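Agmatine N-acetyltransferase (PDB 7CIW) probably transfers an acyl group from acyl-CoA to the amine of agmatine and of arylalkylamines, as a GNAT-fold N-acetyltransferase of the AANAT subfamily. Local coordinates at residues D8-L22 with V57-I71. The protein carries 1 engineered substitution. Residues are numbered along the deposited sequence; the frame is centred on the assembly and turned at random.
Sequences DIVVRQVDVGETEQL and VPFGTCFVALHEGRI
V14 and V64 meet at about a right angle, CG2 of V14 lying 3.6 Å from CG1 of V64, where the chain leaves strand 10-13 and crosses over the face of its antiparallel neighbour, strand 62-67. With V57 and L22 this pair illustrates how a sheet and the helix that follows one of its strands can share a core. With CG1 anti to its backbone N (chi1 173°), V57 points both methyls into segment 8-22: CG1 sits 3.8 Å from CG1 of V16, and CG2 lies against T19 CG2 and L22 CD2. L22 spans V57 and V64, its CD1 4.0 Å from CG1 of V64. Along the strands themselves, paired backbone bonds join V10 to L66 and R12 to V64, and L66 CD1 packs 3.6 Å from CG of the bent R12 chain. On the face bearing V11 and F63, the extended Q13 side chain (chi1 -175°) carries NE2 to G60 O at 2.9 Å, a bent bond tilted out of both the amide and carbonyl planes. A leucine here would lose that donor and would probably leave the G60 turn less firmly tied to the strand. A water bridges V14 O, V57 O and C62 N. In this N-terminal part of the mixed GNAT sheet, strands 2-4 and 70-80 flank the pair, helix 19-30 lies on the V64 face and helix 142-156 on the F63 face.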
# COMPACT_ATOMS: atom_id res chain seq x y z
N ASP A 8 -24.16 4.45 -6.26
CA ASP A 8 -23.77 5.85 -6.28
C ASP A 8 -22.27 6.02 -6.00
O ASP A 8 -21.85 7.04 -5.47
CB ASP A 8 -24.60 6.66 -5.27
CG ASP A 8 -24.34 8.17 -5.34
OD1 ASP A 8 -24.95 8.83 -6.21
OD2 ASP A 8 -23.57 8.71 -4.51
N ILE A 9 -21.46 5.04 -6.36
CA ILE A 9 -20.03 5.11 -6.10
C ILE A 9 -19.30 5.37 -7.42
O ILE A 9 -19.54 4.67 -8.41
CB ILE A 9 -19.49 3.85 -5.40
CG1 ILE A 9 -20.20 3.67 -4.06
CG2 ILE A 9 -18.00 3.99 -5.17
CD1 ILE A 9 -19.92 2.35 -3.41
N VAL A 10 -18.44 6.37 -7.42
CA VAL A 10 -17.66 6.77 -8.58
C VAL A 10 -16.19 6.71 -8.19
O VAL A 10 -15.83 7.14 -7.09
CB VAL A 10 -18.01 8.20 -9.05
CG1 VAL A 10 -17.33 8.51 -10.38
CG2 VAL A 10 -19.51 8.38 -9.14
N VAL A 11 -15.35 6.20 -9.08
CA VAL A 11 -13.91 6.21 -8.86
C VAL A 11 -13.32 7.43 -9.55
O VAL A 11 -13.62 7.71 -10.72
CB VAL A 11 -13.27 4.90 -9.36
CG1 VAL A 11 -11.76 5.02 -9.37
CG2 VAL A 11 -13.70 3.75 -8.47
N ARG A 12 -12.49 8.18 -8.83
CA ARG A 12 -11.84 9.37 -9.35
C ARG A 12 -10.36 9.34 -9.03
O ARG A 12 -9.93 8.72 -8.06
CB ARG A 12 -12.44 10.66 -8.76
CG ARG A 12 -13.94 10.78 -8.88
CD ARG A 12 -14.34 11.27 -10.26
NE ARG A 12 -13.79 12.59 -10.58
CZ ARG A 12 -14.30 13.74 -10.15
NH1 ARG A 12 -15.38 13.75 -9.38
NH2 ARG A 12 -13.73 14.89 -10.50
N GLN A 13 -9.59 10.06 -9.84
CA GLN A 13 -8.19 10.26 -9.54
C GLN A 13 -8.04 11.36 -8.50
O GLN A 13 -8.72 12.39 -8.56
CB GLN A 13 -7.44 10.64 -10.82
CG GLN A 13 -5.94 10.78 -10.69
CD GLN A 13 -5.33 11.24 -12.00
OE1 GLN A 13 -5.46 12.40 -12.38
NE2 GLN A 13 -4.69 10.32 -12.71
N VAL A 14 -7.15 11.13 -7.53
CA VAL A 14 -6.85 12.17 -6.54
C VAL A 14 -6.05 13.27 -7.21
O VAL A 14 -5.00 13.01 -7.82
CB VAL A 14 -6.09 11.58 -5.35
CG1 VAL A 14 -5.79 12.66 -4.31
CG2 VAL A 14 -6.88 10.44 -4.73
N ASP A 15 -6.52 14.50 -7.10
CA ASP A 15 -5.87 15.62 -7.76
C ASP A 15 -4.91 16.32 -6.81
O ASP A 15 -5.16 16.40 -5.60
CB ASP A 15 -6.89 16.61 -8.30
CG ASP A 15 -6.24 17.72 -9.09
OD1 ASP A 15 -6.45 18.91 -8.73
OD2 ASP A 15 -5.51 17.41 -10.06
N VAL A 16 -3.81 16.83 -7.36
CA VAL A 16 -2.85 17.60 -6.59
C VAL A 16 -3.55 18.88 -6.15
O VAL A 16 -3.77 19.79 -6.95
CB VAL A 16 -1.57 17.86 -7.40
CG1 VAL A 16 -0.71 16.61 -7.43
CG2 VAL A 16 -1.92 18.30 -8.82
N GLY A 17 -3.93 18.95 -4.87
CA GLY A 17 -4.79 20.01 -4.40
C GLY A 17 -6.15 19.47 -3.98
O GLY A 17 -7.19 20.04 -4.31
N GLU A 18 -6.12 18.36 -3.24
CA GLU A 18 -7.31 17.64 -2.80
C GLU A 18 -6.80 16.54 -1.88
O GLU A 18 -7.53 15.61 -1.51
CB GLU A 18 -8.10 17.10 -4.00
CG GLU A 18 -9.36 16.32 -3.68
CD GLU A 18 -9.39 14.99 -4.40
OE1 GLU A 18 -9.76 13.96 -3.77
OE2 GLU A 18 -9.04 14.97 -5.60
N THR A 19 -5.53 16.66 -1.50
CA THR A 19 -4.91 15.64 -0.67
C THR A 19 -5.45 15.63 0.75
O THR A 19 -5.30 14.62 1.44
CB THR A 19 -3.39 15.83 -0.65
OG1 THR A 19 -3.08 17.13 -0.15
CG2 THR A 19 -2.81 15.67 -2.05
N GLU A 20 -6.06 16.72 1.22
CA GLU A 20 -6.50 16.72 2.61
C GLU A 20 -7.64 15.73 2.83
O GLU A 20 -7.64 14.99 3.82
CB GLU A 20 -6.92 18.11 3.06
CG GLU A 20 -7.26 18.13 4.54
CD GLU A 20 -7.70 19.49 5.02
OE1 GLU A 20 -6.84 20.25 5.53
OE2 GLU A 20 -8.90 19.80 4.89
N GLN A 21 -8.62 15.72 1.92
CA GLN A 21 -9.71 14.77 2.06
C GLN A 21 -9.20 13.34 2.01
O GLN A 21 -9.66 12.48 2.76
CB GLN A 21 -10.74 14.99 0.95
CG GLN A 21 -11.63 16.22 1.16
CD GLN A 21 -12.05 16.41 2.60
OE1 GLN A 21 -12.55 15.48 3.24
NE2 GLN A 21 -11.84 17.62 3.13
N LEU A 22 -8.23 13.06 1.13
CA LEU A 22 -7.65 11.72 1.06
C LEU A 22 -7.00 11.34 2.37
O LEU A 22 -7.20 10.23 2.88
CB LEU A 22 -6.62 11.65 -0.08
CG LEU A 22 -5.71 10.42 -0.10
CD1 LEU A 22 -6.54 9.14 -0.31
CD2 LEU A 22 -4.64 10.55 -1.19
N VAL A 57 0.65 11.28 -5.01
CA VAL A 57 -0.46 11.92 -5.72
C VAL A 57 -0.02 12.55 -7.04
O VAL A 57 -0.75 12.41 -8.03
CB VAL A 57 -1.18 12.91 -4.79
CG1 VAL A 57 -2.22 13.72 -5.56
CG2 VAL A 57 -1.83 12.13 -3.64
N PRO A 58 1.15 13.20 -7.15
CA PRO A 58 1.49 13.82 -8.45
C PRO A 58 1.66 12.83 -9.59
O PRO A 58 1.64 13.25 -10.75
CB PRO A 58 2.81 14.55 -8.14
CG PRO A 58 2.74 14.82 -6.67
CD PRO A 58 2.12 13.58 -6.11
N PHE A 59 1.85 11.55 -9.29
CA PHE A 59 1.99 10.54 -10.34
C PHE A 59 0.68 10.21 -11.03
O PHE A 59 0.71 9.50 -12.03
CB PHE A 59 2.58 9.25 -9.76
CG PHE A 59 3.94 9.40 -9.19
CD1 PHE A 59 4.96 9.99 -9.93
CD2 PHE A 59 4.22 8.96 -7.90
CE1 PHE A 59 6.23 10.12 -9.40
CE2 PHE A 59 5.49 9.10 -7.37
CZ PHE A 59 6.49 9.68 -8.12
N GLY A 60 -0.46 10.68 -10.51
CA GLY A 60 -1.72 10.30 -11.12
C GLY A 60 -2.08 8.85 -10.89
O GLY A 60 -2.87 8.29 -11.65
N THR A 61 -1.51 8.24 -9.86
CA THR A 61 -1.67 6.82 -9.61
C THR A 61 -2.41 6.57 -8.29
O THR A 61 -2.34 5.47 -7.74
CB THR A 61 -0.30 6.14 -9.59
OG1 THR A 61 0.60 6.94 -8.81
CG2 THR A 61 0.24 6.02 -11.00
N CYS A 62 -3.10 7.58 -7.79
CA CYS A 62 -3.85 7.50 -6.55
C CYS A 62 -5.32 7.73 -6.88
O CYS A 62 -5.65 8.67 -7.61
CB CYS A 62 -3.36 8.55 -5.56
SG CYS A 62 -1.68 8.23 -5.01
N PHE A 63 -6.20 6.85 -6.38
CA PHE A 63 -7.61 6.89 -6.74
C PHE A 63 -8.49 6.76 -5.51
O PHE A 63 -8.11 6.13 -4.52
CB PHE A 63 -7.96 5.77 -7.75
CG PHE A 63 -7.17 5.85 -9.01
CD1 PHE A 63 -7.62 6.60 -10.08
CD2 PHE A 63 -5.95 5.20 -9.12
CE1 PHE A 63 -6.88 6.68 -11.26
CE2 PHE A 63 -5.21 5.28 -10.29
CZ PHE A 63 -5.68 6.03 -11.35
N VAL A 64 -9.67 7.37 -5.57
CA VAL A 64 -10.66 7.25 -4.50
C VAL A 64 -12.00 6.85 -5.08
O VAL A 64 -12.34 7.15 -6.22
CB VAL A 64 -10.79 8.56 -3.70
CG1 VAL A 64 -9.52 8.82 -2.90
CG2 VAL A 64 -11.12 9.75 -4.61
N ALA A 65 -12.79 6.17 -4.25
CA ALA A 65 -14.20 5.94 -4.52
C ALA A 65 -15.03 6.95 -3.73
O ALA A 65 -14.81 7.12 -2.53
CB ALA A 65 -14.61 4.51 -4.15
N LEU A 66 -15.94 7.63 -4.42
CA LEU A 66 -16.74 8.71 -3.88
C LEU A 66 -18.20 8.30 -3.82
O LEU A 66 -18.72 7.66 -4.74
CB LEU A 66 -16.65 9.96 -4.76
CG LEU A 66 -15.36 10.74 -4.88
CD1 LEU A 66 -15.56 11.92 -5.84
CD2 LEU A 66 -14.95 11.23 -3.51
N HIS A 67 -18.86 8.69 -2.73
CA HIS A 67 -20.30 8.50 -2.56
C HIS A 67 -20.82 9.77 -1.89
O HIS A 67 -20.46 10.05 -0.74
CB HIS A 67 -20.60 7.26 -1.72
CG HIS A 67 -22.03 7.15 -1.29
ND1 HIS A 67 -23.04 6.79 -2.15
CD2 HIS A 67 -22.62 7.38 -0.09
CE1 HIS A 67 -24.19 6.79 -1.50
NE2 HIS A 67 -23.96 7.14 -0.25
N GLU A 68 -21.61 10.56 -2.62
CA GLU A 68 -22.13 11.84 -2.13
C GLU A 68 -20.99 12.80 -1.76
O GLU A 68 -21.08 13.53 -0.77
CB GLU A 68 -23.08 11.65 -0.95
CG GLU A 68 -24.22 10.69 -1.21
CD GLU A 68 -25.38 10.91 -0.26
OE1 GLU A 68 -26.46 10.33 -0.50
OE2 GLU A 68 -25.22 11.66 0.72
N GLY A 69 -19.93 12.79 -2.55
CA GLY A 69 -18.78 13.63 -2.28
C GLY A 69 -17.85 13.14 -1.20
O GLY A 69 -16.81 13.76 -0.98
N ARG A 70 -18.19 12.04 -0.53
CA ARG A 70 -17.40 11.51 0.58
C ARG A 70 -16.54 10.36 0.07
O ARG A 70 -17.03 9.48 -0.65
CB ARG A 70 -18.32 11.05 1.71
CG ARG A 70 -17.64 10.31 2.84
CD ARG A 70 -18.60 10.15 4.02
NE ARG A 70 -18.69 8.77 4.51
CZ ARG A 70 -18.80 8.44 5.79
NH1 ARG A 70 -18.83 9.38 6.72
NH2 ARG A 70 -18.87 7.16 6.14
N ILE A 71 -15.26 10.36 0.45
CA ILE A 71 -14.39 9.24 0.09
C ILE A 71 -14.74 8.04 0.96
O ILE A 71 -14.77 8.14 2.19
CB ILE A 71 -12.91 9.63 0.25
CG1 ILE A 71 -12.55 10.76 -0.72
CG2 ILE A 71 -12.01 8.40 0.04
CD1 ILE A 71 -11.23 11.44 -0.39
O HOH W 1 -3.03 10.67 -8.02